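Local coordinates for protein alpha-acetolactate decarboxylase (Bacillus subtilis subsp. subtilis str. 168, PDB 5XNE) that catalyses the decarboxylation of acetolactate to acetoin, a product that the cells can excrete, at residues 3-8 and 206-211; 11-16 and 134-139; 74-79 and 200-205. All blocks are in the same frame, centred on the assembly; numbering follows the deposited sequence.

Contact 1: residues 3-8 and 206-211; sequences QIYQVS and NLRLPN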
loop_
_atom_site.group_PDB
_atom_site.type_symbol
_atom_site.label_atom_id
_atom_site.label_comp_id
_atom_site.label_asym_id
_atom_site.label_seq_id
_atom_site.Cartn_x
_atom_site.Cartn_y
_atom_site.Cartn_z
ATOM N N GLN B 3 -5.222 -1.108 -12.402
ATOM C CA GLN B 3 -4.405 -0.698 -11.273
ATOM C C GLN B 3 -4.202 0.802 -11.209
ATOM O O GLN B 3 -4.237 1.501 -12.230
ATOM C CB GLN B 3 -3.035 -1.379 -11.320
ATOM C CG GLN B 3 -2.144 -0.896 -12.458
ATOM C CD GLN B 3 -0.740 -1.475 -12.413
ATOM O OE1 GLN B 3 -0.481 -2.469 -11.732
ATOM N NE2 GLN B 3 0.174 -0.855 -13.150
ATOM N N ILE B 4 -3.981 1.276 -9.992
ATOM C CA ILE B 4 -3.333 2.563 -9.764
ATOM C C ILE B 4 -1.830 2.294 -9.734
ATOM O O ILE B 4 -1.372 1.409 -9.000
ATOM C CB ILE B 4 -3.760 3.209 -8.438
ATOM C CG1 ILE B 4 -5.289 3.281 -8.320
ATOM C CG2 ILE B 4 -3.103 4.580 -8.283
ATOM C CD1 ILE B 4 -5.948 4.178 -9.360
ATOM N N TYR B 5 -1.067 3.022 -10.540
ATOM C CA TYR B 5 0.389 2.938 -10.495
ATOM C C TYR B 5 0.879 4.074 -9.615
ATOM O O TYR B 5 0.744 5.253 -9.965
ATOM C CB TYR B 5 1.017 3.033 -11.891
ATOM C CG TYR B 5 2.496 2.732 -11.898
ATOM C CD1 TYR B 5 2.943 1.422 -11.838
ATOM C CD2 TYR B 5 3.441 3.752 -11.968
ATOM C CE1 TYR B 5 4.289 1.113 -11.842
ATOM C CE2 TYR B 5 4.808 3.453 -11.978
ATOM C CZ TYR B 5 5.215 2.131 -11.910
ATOM O OH TYR B 5 6.553 1.791 -11.912
ATOM N N GLN B 6 1.417 3.712 -8.456
ATOM C CA GLN B 6 1.780 4.670 -7.415
ATOM C C GLN B 6 3.294 4.825 -7.323
ATOM O O GLN B 6 4.006 3.863 -7.006
ATOM C CB GLN B 6 1.200 4.221 -6.072
ATOM C CG GLN B 6 1.546 5.105 -4.903
ATOM C CD GLN B 6 1.114 6.528 -5.114
ATOM O OE1 GLN B 6 -0.045 6.788 -5.435
ATOM N NE2 GLN B 6 2.038 7.470 -4.934
ATOM N N VAL B 7 3.783 6.031 -7.611
ATOM C CA VAL B 7 5.215 6.319 -7.555
ATOM C C VAL B 7 5.558 6.881 -6.171
ATOM O O VAL B 7 5.162 7.997 -5.819
ATOM C CB VAL B 7 5.621 7.309 -8.669
ATOM C CG1 VAL B 7 7.061 7.784 -8.480
ATOM C CG2 VAL B 7 5.458 6.655 -10.038
ATOM N N SER B 8 6.256 6.056 -5.381
ATOM C CA SER B 8 6.726 6.377 -4.024
ATOM C C SER B 8 5.595 6.706 -3.040
ATOM O O SER B 8 4.419 6.404 -3.306
ATOM C CB SER B 8 7.736 7.536 -4.066
ATOM O OG SER B 8 8.495 7.590 -2.861
ATOM N N ASN B 206 -0.343 -0.681 -7.476
ATOM C CA ASN B 206 1.057 -1.088 -7.540
ATOM C C ASN B 206 1.954 0.046 -7.110
ATOM O O ASN B 206 2.060 1.055 -7.811
ATOM C CB ASN B 206 1.495 -1.538 -8.927
ATOM C CG ASN B 206 2.979 -1.965 -8.932
ATOM O OD1 ASN B 206 3.293 -3.114 -8.677
ATOM N ND2 ASN B 206 3.887 -1.005 -9.136
ATOM N N LEU B 207 2.595 -0.148 -5.966
ATOM C CA LEU B 207 3.525 0.828 -5.413
ATOM C C LEU B 207 4.936 0.573 -5.920
ATOM O O LEU B 207 5.477 -0.518 -5.731
ATOM C CB LEU B 207 3.496 0.761 -3.889
ATOM C CG LEU B 207 4.554 1.578 -3.157
ATOM C CD1 LEU B 207 4.426 3.073 -3.457
ATOM C CD2 LEU B 207 4.454 1.320 -1.662
ATOM N N ARG B 208 5.516 1.581 -6.567
ATOM C CA ARG B 208 6.900 1.515 -7.048
ATOM C C ARG B 208 7.789 2.410 -6.194
ATOM O O ARG B 208 7.560 3.612 -6.097
ATOM C CB ARG B 208 6.963 1.939 -8.512
ATOM C CG ARG B 208 8.366 2.172 -9.051
ATOM C CD ARG B 208 9.212 0.906 -9.016
ATOM N NE ARG B 208 10.260 0.969 -10.033
ATOM C CZ ARG B 208 11.366 1.698 -9.932
ATOM N NH1 ARG B 208 11.583 2.435 -8.859
ATOM N NH2 ARG B 208 12.259 1.696 -10.915
ATOM N N LEU B 209 8.791 1.818 -5.555
ATOM C CA LEU B 209 9.717 2.591 -4.723
ATOM C C LEU B 209 10.917 3.058 -5.542
ATOM O O LEU B 209 11.428 2.316 -6.371
ATOM C CB LEU B 209 10.189 1.746 -3.537
ATOM C CG LEU B 209 9.027 1.107 -2.759
ATOM C CD1 LEU B 209 9.553 0.142 -1.690
ATOM C CD2 LEU B 209 8.178 2.223 -2.172
ATOM N N PRO B 210 11.365 4.298 -5.307
ATOM C CA PRO B 210 12.496 4.815 -6.090
ATOM C C PRO B 210 13.822 4.182 -5.700
ATOM O O PRO B 210 14.024 3.824 -4.544
ATOM C CB PRO B 210 12.504 6.311 -5.768
ATOM C CG PRO B 210 11.817 6.439 -4.453
ATOM C CD PRO B 210 10.847 5.277 -4.334
ATOM N N ASN B 211 14.714 4.057 -6.676
ATOM C CA ASN B 211 16.045 3.539 -6.418
ATOM C C ASN B 211 16.985 4.705 -6.176
ATOM O O ASN B 211 17.908 4.946 -6.950
ATOM C CB ASN B 211 16.516 2.687 -7.589
ATOM C CG ASN B 211 17.772 1.923 -7.274
ATOM O OD1 ASN B 211 18.002 1.534 -6.132
ATOM N ND2 ASN B 211 18.593 1.697 -8.288
#
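Tyr5 and Asn206 lie alongside each other on one face of a parallel strand pair, ring and amide planes only 9° apart. CE1 of Tyr5 comes 3.5 Å from ND2 of Asn206. With CG anti to the backbone N in both (chi1 -171° in Tyr5), ring and amide leave the sheet side by side, and the phenol extends along the face to Arg208, the next residue on that side, where OH of Tyr5 lies 3.4 Å from CG. Tyrosine suits this place because it is long enough to lie along an amide and then touch the aliphatic stem of the arginine. Beside Asn206, Gln3 sends its carboxamide the same way, with OE1 3.6 Å from CB of Asn206.

On the other face Gln6 and Leu207 meet at a slant, CG of Gln6 lying 3.8 Å from CD1 of Leu207. The same methyl packs on the carbonyl of Ser8. Gln6 bends at chi2 (57°), which lays NE2 forward along its own segment to give a 3.1 Å hydrogen bond to O of Ser8, from above the carbonyl plane; OE1 is taken by Ser74, so both ends of this buried amide are satisfied. Four backbone bonds join the strands: Asn206 N to Ile4 O, Gln6 N to Asn206 O, Arg208 N to Gln6 O at 2.8 Å, and Ser8 N to Arg208 O. Past the last of them, OG of Ser8 rests 3.6 Å from CD of Pro210, whose nitrogen has no hydrogen to offer, which suits a segment that has already left the strand.

Strand 3-7 pairs on its other edge with strand 73-76, and Tyr30 stacks on Tyr5. Residues 206-208 pair antiparallel with a strand of the second subunit, and OD1 of Asn204 of that subunit accepts a hydrogen bond from ND2 of Asn206, while helix 213-217 covers Ser8, Leu209 and Pro210.

Contact 2: residues 11-16 and 134-139; sequences TSLLDG and VPMVEA
Leu14 and Met136 join two short helices by their ends: the carbonyl O of Leu14, in the last turn of helix 10-14, accepts a 3.0 Å hydrogen bond from N of Met136, at the start of helix 136-139. The bond is nearly straight at hydrogen (167°), although the donor is tilted from the carbonyl plane. Water 1 makes a second link beside it, donating to O of Leu14 and accepting from N of Val137 at 2.9 Å, so this carbonyl oxygen is gripped twice.

The close packing is built round Met136. It carries its CG anti to the backbone N (chi1 -165°) and stays extended from there, so its long, unbranched chain reaches across Leu13 at a slant, with SD 3.8 Å from CD2 of Leu13. Its CB sits on the backbone of the first helix, 3.7 Å from O of Leu13. Leu14 adds a wider touch, CD2 to CB of Met136 at 4.3 Å, and otherwise turns its side chain to helix 225-232. Gly16 brings its CA within 3.7 Å of O of Val134; a side chain here would point at that oxygen, and the positive phi of 87° also favours glycine.

Toward solvent the contact thins out. Val134 is exposed and directs its side chain away, and the exposed Pro135 touches O of Leu14 with CA, at 3.5 Å, and with CB.

The Met136 side chain is about 7 Å from the bound zinc ion, which His173, His175 and His186 hold. The meeting is one of helix termini: a Schellman motif with Gly16 closes the first helix, Pro135 stands at the N-cap of the second, and a carbonyl from the one satisfies a first-turn N-H of the other.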
loop_
_atom_site.group_PDB
_atom_site.type_symbol
_atom_site.label_atom_id
_atom_site.label_comp_id
_atom_site.label_asym_id
_atom_site.label_seq_id
_atom_site.Cartn_x
_atom_site.Cartn_y
_atom_site.Cartn_z
ATOM N N THR B 11 4.542 9.832 2.663
ATOM C CA THR B 11 5.375 10.067 3.840
ATOM C C THR B 11 6.831 10.379 3.473
ATOM O O THR B 11 7.512 11.083 4.229
ATOM C CB THR B 11 5.334 8.896 4.799
ATOM O OG1 THR B 11 5.745 7.705 4.123
ATOM C CG2 THR B 11 3.910 8.731 5.372
ATOM N N SER B 12 7.314 9.893 2.328
ATOM C CA SER B 12 8.656 10.288 1.878
ATOM C C SER B 12 8.671 11.757 1.475
ATOM O O SER B 12 9.633 12.493 1.775
ATOM C CB SER B 12 9.142 9.389 0.726
ATOM O OG SER B 12 10.482 9.711 0.330
ATOM N N LEU B 13 7.605 12.203 0.812
ATOM C CA LEU B 13 7.466 13.609 0.491
ATOM C C LEU B 13 7.425 14.465 1.772
ATOM O O LEU B 13 8.086 15.506 1.850
ATOM C CB LEU B 13 6.210 13.836 -0.362
ATOM C CG LEU B 13 6.233 14.949 -1.401
ATOM C CD1 LEU B 13 7.300 14.735 -2.480
ATOM C CD2 LEU B 13 4.842 15.116 -2.009
ATOM N N LEU B 14 6.688 14.009 2.785
ATOM C CA LEU B 14 6.621 14.726 4.057
ATOM C C LEU B 14 8.011 14.946 4.639
ATOM O O LEU B 14 8.289 16.005 5.200
ATOM C CB LEU B 14 5.760 13.968 5.068
ATOM C CG LEU B 14 4.246 13.933 4.885
ATOM C CD1 LEU B 14 3.620 13.157 6.047
ATOM C CD2 LEU B 14 3.667 15.342 4.782
ATOM N N ASP B 15 8.879 13.946 4.478
ATOM C CA ASP B 15 10.232 13.985 5.038
ATOM C C ASP B 15 11.197 14.836 4.200
ATOM O O ASP B 15 12.386 14.922 4.505
ATOM C CB ASP B 15 10.786 12.564 5.180
ATOM C CG ASP B 15 12.070 12.511 6.010
ATOM O OD1 ASP B 15 12.106 13.143 7.086
ATOM O OD2 ASP B 15 13.041 11.858 5.577
ATOM N N GLY B 16 10.694 15.459 3.138
ATOM C CA GLY B 16 11.510 16.370 2.357
ATOM C C GLY B 16 12.318 15.697 1.268
ATOM O O GLY B 16 13.281 16.261 0.749
ATOM N N VAL B 134 13.677 21.240 3.259
ATOM C CA VAL B 134 12.962 21.223 4.529
ATOM C C VAL B 134 11.756 20.281 4.444
ATOM O O VAL B 134 11.329 19.925 3.338
ATOM C CB VAL B 134 12.510 22.644 4.924
ATOM C CG1 VAL B 134 13.724 23.570 4.960
ATOM C CG2 VAL B 134 11.455 23.183 3.960
ATOM N N PRO B 135 11.210 19.857 5.598
ATOM C CA PRO B 135 10.031 18.983 5.554
ATOM C C PRO B 135 8.854 19.676 4.878
ATOM O O PRO B 135 8.791 20.915 4.841
ATOM C CB PRO B 135 9.730 18.709 7.031
ATOM C CG PRO B 135 11.031 18.943 7.727
ATOM C CD PRO B 135 11.682 20.064 6.978
ATOM N N MET B 136 7.926 18.888 4.347
ATOM C CA MET B 136 6.859 19.464 3.536
ATOM C C MET B 136 5.948 20.408 4.313
ATOM O O MET B 136 5.441 21.364 3.739
ATOM C CB MET B 136 6.020 18.365 2.890
ATOM C CG MET B 136 5.158 18.901 1.768
ATOM S SD MET B 136 4.314 17.583 0.882
ATOM C CE MET B 136 3.279 18.562 -0.227
ATOM N N VAL B 137 5.753 20.150 5.604
ATOM C CA VAL B 137 4.930 21.039 6.428
ATOM C C VAL B 137 5.509 22.453 6.425
ATOM O O VAL B 137 4.767 23.439 6.404
ATOM C CB VAL B 137 4.803 20.512 7.872
ATOM C CG1 VAL B 137 4.310 21.612 8.816
ATOM C CG2 VAL B 137 3.855 19.326 7.910
ATOM N N GLU B 138 6.836 22.554 6.393
ATOM C CA GLU B 138 7.488 23.858 6.306
ATOM C C GLU B 138 7.464 24.400 4.889
ATOM O O GLU B 138 7.269 25.597 4.674
ATOM C CB GLU B 138 8.937 23.776 6.805
ATOM C CG GLU B 138 9.065 23.269 8.231
ATOM C CD GLU B 138 8.210 24.051 9.221
ATOM O OE1 GLU B 138 8.041 25.280 9.039
ATOM O OE2 GLU B 138 7.705 23.429 10.185
ATOM N N ALA B 139 7.668 23.514 3.918
ATOM C CA ALA B 139 7.784 23.930 2.530
ATOM C C ALA B 139 6.487 24.541 1.984
ATOM O O ALA B 139 6.535 25.414 1.114
ATOM C CB ALA B 139 8.218 22.747 1.657
HETATM O O HOH W 1 6.463 17.528 6.728
#

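Contact 3: residues 74-79 and 200-205; sequences SFTFFT and SQKMNM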
loop_
_atom_site.group_PDB
_atom_site.type_symbol
_atom_site.label_atom_id
_atom_site.label_comp_id
_atom_site.label_asym_id
_atom_site.label_seq_id
_atom_site.Cartn_x
_atom_site.Cartn_y
_atom_site.Cartn_z
ATOM N N SER B 74 0.752 9.561 -9.208
ATOM C CA SER B 74 -0.173 8.435 -9.286
ATOM C C SER B 74 -0.765 8.416 -10.700
ATOM O O SER B 74 -1.182 9.467 -11.186
ATOM C CB SER B 74 -1.307 8.568 -8.253
ATOM O OG SER B 74 -0.840 8.854 -6.941
ATOM N N PHE B 75 -0.829 7.239 -11.320
ATOM C CA PHE B 75 -1.340 7.109 -12.699
ATOM C C PHE B 75 -2.316 5.967 -12.845
ATOM O O PHE B 75 -2.275 4.998 -12.089
ATOM C CB PHE B 75 -0.198 6.881 -13.685
ATOM C CG PHE B 75 0.844 7.935 -13.639
ATOM C CD1 PHE B 75 0.637 9.160 -14.256
ATOM C CD2 PHE B 75 2.040 7.705 -12.975
ATOM C CE1 PHE B 75 1.602 10.156 -14.199
ATOM C CE2 PHE B 75 3.010 8.697 -12.914
ATOM C CZ PHE B 75 2.795 9.915 -13.533
ATOM N N THR B 76 -3.181 6.065 -13.852
ATOM C CA THR B 76 -3.982 4.915 -14.231
ATOM C C THR B 76 -4.392 5.063 -15.676
ATOM O O THR B 76 -4.285 6.157 -16.251
ATOM C CB THR B 76 -5.224 4.765 -13.342
ATOM O OG1 THR B 76 -5.736 3.434 -13.460
ATOM C CG2 THR B 76 -6.301 5.758 -13.745
ATOM N N PHE B 77 -4.852 3.964 -16.258
ATOM C CA PHE B 77 -5.512 4.035 -17.551
ATOM C C PHE B 77 -6.997 4.170 -17.259
ATOM O O PHE B 77 -7.649 3.221 -16.797
ATOM C CB PHE B 77 -5.205 2.802 -18.411
ATOM C CG PHE B 77 -3.820 2.805 -18.978
ATOM C CD1 PHE B 77 -3.478 3.684 -20.004
ATOM C CD2 PHE B 77 -2.846 1.961 -18.466
ATOM C CE1 PHE B 77 -2.191 3.702 -20.523
ATOM C CE2 PHE B 77 -1.555 1.972 -18.979
ATOM C CZ PHE B 77 -1.224 2.838 -20.001
ATOM N N PHE B 78 -7.506 5.373 -17.492
ATOM C CA PHE B 78 -8.853 5.734 -17.100
ATOM C C PHE B 78 -9.869 5.043 -17.995
ATOM O O PHE B 78 -9.731 5.047 -19.219
ATOM C CB PHE B 78 -9.027 7.246 -17.153
ATOM C CG PHE B 78 -10.277 7.741 -16.486
ATOM C CD1 PHE B 78 -11.502 7.711 -17.145
ATOM C CD2 PHE B 78 -10.229 8.261 -15.199
ATOM C CE1 PHE B 78 -12.651 8.169 -16.523
ATOM C CE2 PHE B 78 -11.366 8.725 -14.572
ATOM C CZ PHE B 78 -12.588 8.688 -15.236
ATOM N N THR B 79 -10.877 4.446 -17.368
ATOM C CA THR B 79 -11.991 3.842 -18.095
ATOM C C THR B 79 -13.276 4.409 -17.520
ATOM O O THR B 79 -13.433 4.490 -16.311
ATOM C CB THR B 79 -11.989 2.309 -17.985
ATOM O OG1 THR B 79 -12.200 1.930 -16.621
ATOM C CG2 THR B 79 -10.658 1.743 -18.459
ATOM N N SER B 200 -13.631 5.883 -12.449
ATOM C CA SER B 200 -13.008 4.643 -12.889
ATOM C C SER B 200 -12.577 3.841 -11.661
ATOM O O SER B 200 -11.839 4.339 -10.816
ATOM C CB SER B 200 -11.818 4.944 -13.802
ATOM O OG SER B 200 -11.298 3.768 -14.399
ATOM N N GLN B 201 -13.058 2.605 -11.556
ATOM C CA GLN B 201 -12.806 1.770 -10.383
ATOM C C GLN B 201 -11.592 0.874 -10.620
ATOM O O GLN B 201 -11.475 0.247 -11.671
ATOM C CB GLN B 201 -14.051 0.921 -10.069
ATOM C CG GLN B 201 -13.840 -0.145 -9.001
ATOM C CD GLN B 201 -15.097 -0.964 -8.769
ATOM O OE1 GLN B 201 -16.155 -0.415 -8.472
ATOM N NE2 GLN B 201 -14.989 -2.277 -8.922
ATOM N N LYS B 202 -10.692 0.801 -9.643
ATOM C CA LYS B 202 -9.494 -0.030 -9.778
ATOM C C LYS B 202 -9.346 -1.019 -8.607
ATOM O O LYS B 202 -9.561 -0.643 -7.445
ATOM C CB LYS B 202 -8.243 0.857 -9.885
ATOM C CG LYS B 202 -8.213 1.759 -11.132
ATOM C CD LYS B 202 -8.346 0.929 -12.401
ATOM C CE LYS B 202 -8.294 1.779 -13.657
ATOM N NZ LYS B 202 -9.291 2.834 -13.557
ATOM N N MET B 203 -8.970 -2.265 -8.923
ATOM C CA MET B 203 -8.855 -3.335 -7.921
ATOM C C MET B 203 -7.422 -3.622 -7.493
ATOM O O MET B 203 -7.185 -4.513 -6.690
ATOM C CB MET B 203 -9.461 -4.642 -8.448
ATOM C CG MET B 203 -10.899 -4.539 -8.892
ATOM S SD MET B 203 -11.956 -4.017 -7.535
ATOM C CE MET B 203 -12.125 -5.553 -6.602
ATOM N N ASN B 204 -6.464 -2.899 -8.067
ATOM C CA ASN B 204 -5.058 -3.081 -7.734
ATOM C C ASN B 204 -4.397 -1.746 -7.472
ATOM O O ASN B 204 -4.737 -0.747 -8.108
ATOM C CB ASN B 204 -4.266 -3.766 -8.862
ATOM C CG ASN B 204 -4.662 -5.209 -9.091
ATOM O OD1 ASN B 204 -4.002 -6.144 -8.604
ATOM N ND2 ASN B 204 -5.721 -5.404 -9.867
ATOM N N MET B 205 -3.446 -1.734 -6.549
ATOM C CA MET B 205 -2.534 -0.607 -6.434
ATOM C C MET B 205 -1.124 -1.152 -6.508
ATOM O O MET B 205 -0.754 -1.997 -5.681
ATOM C CB MET B 205 -2.716 0.161 -5.132
ATOM C CG MET B 205 -1.675 1.272 -5.015
ATOM S SD MET B 205 -1.319 1.776 -3.345
ATOM C CE MET B 205 -0.757 0.244 -2.619
HETATM O O HOH W 2 -11.589 0.443 -14.414
#
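Thr79 and Ser200 bring the two backbones closest, their CA atoms 5.4 Å apart, whereas the CA atoms of Thr76 and Lys202 stand 8.6 Å apart. The segments run in opposite senses and splay, because strand 3-7 enters between them and pairs with both.

Where they converge, CB of Ser200 sits over the centre of the Phe78 ring, a CH-pi contact 3.9 Å from the centroid; the small serine can come this near. Its OG donates to OG1 of Thr79 at 3.0 Å, and OG1 also bonds Asp81. Water 2 donates to Thr79 OG1 and to Gln201 O. Across the wider gap Lys202 and Thr76 meet tip to tip, CE of Lys202 lying 3.1 Å from OG1 of Thr76, a tight approach. OG1 itself is hydrogen-bonded to Gln3. Lys202 bends at chi2 and again at chi4 (-54°), bringing NZ to OG of Ser200, so close that the detail is doubtful. Cutting Lys202 back to an alanine is likely to open a gap beside Thr76 and leave Ser200 without its ammonium neighbour.

In this mixed beta-sheet strand 3-7 lies between strands 73-76 and 195-208, antiparallel to the first and parallel to the second; the flanking segments converge beyond its start.

Contacts 1 and 3 share strand 195-208 and belong to one sheet. In contact 1 that strand pairs with strand 3-7 through regular backbone bonds, in a buried setting; in contact 3 it faces strand 73-76 without direct pairing, so hydroxyls, a lysine and a water do the joining in a partly buried place. Two hydrogen bonds from strand 3-7 to strand 73-76 tie them together, and both reach the second subunit. Contact 2, 26 Å from contact 3 between centres, lies across the chain's centre from it; its helix 10-14 follows strand 3-7 in the chain. It too is largely buried, Val134 and Pro135 being exposed, and joins helix ends through a leucine-methionine pair and a water.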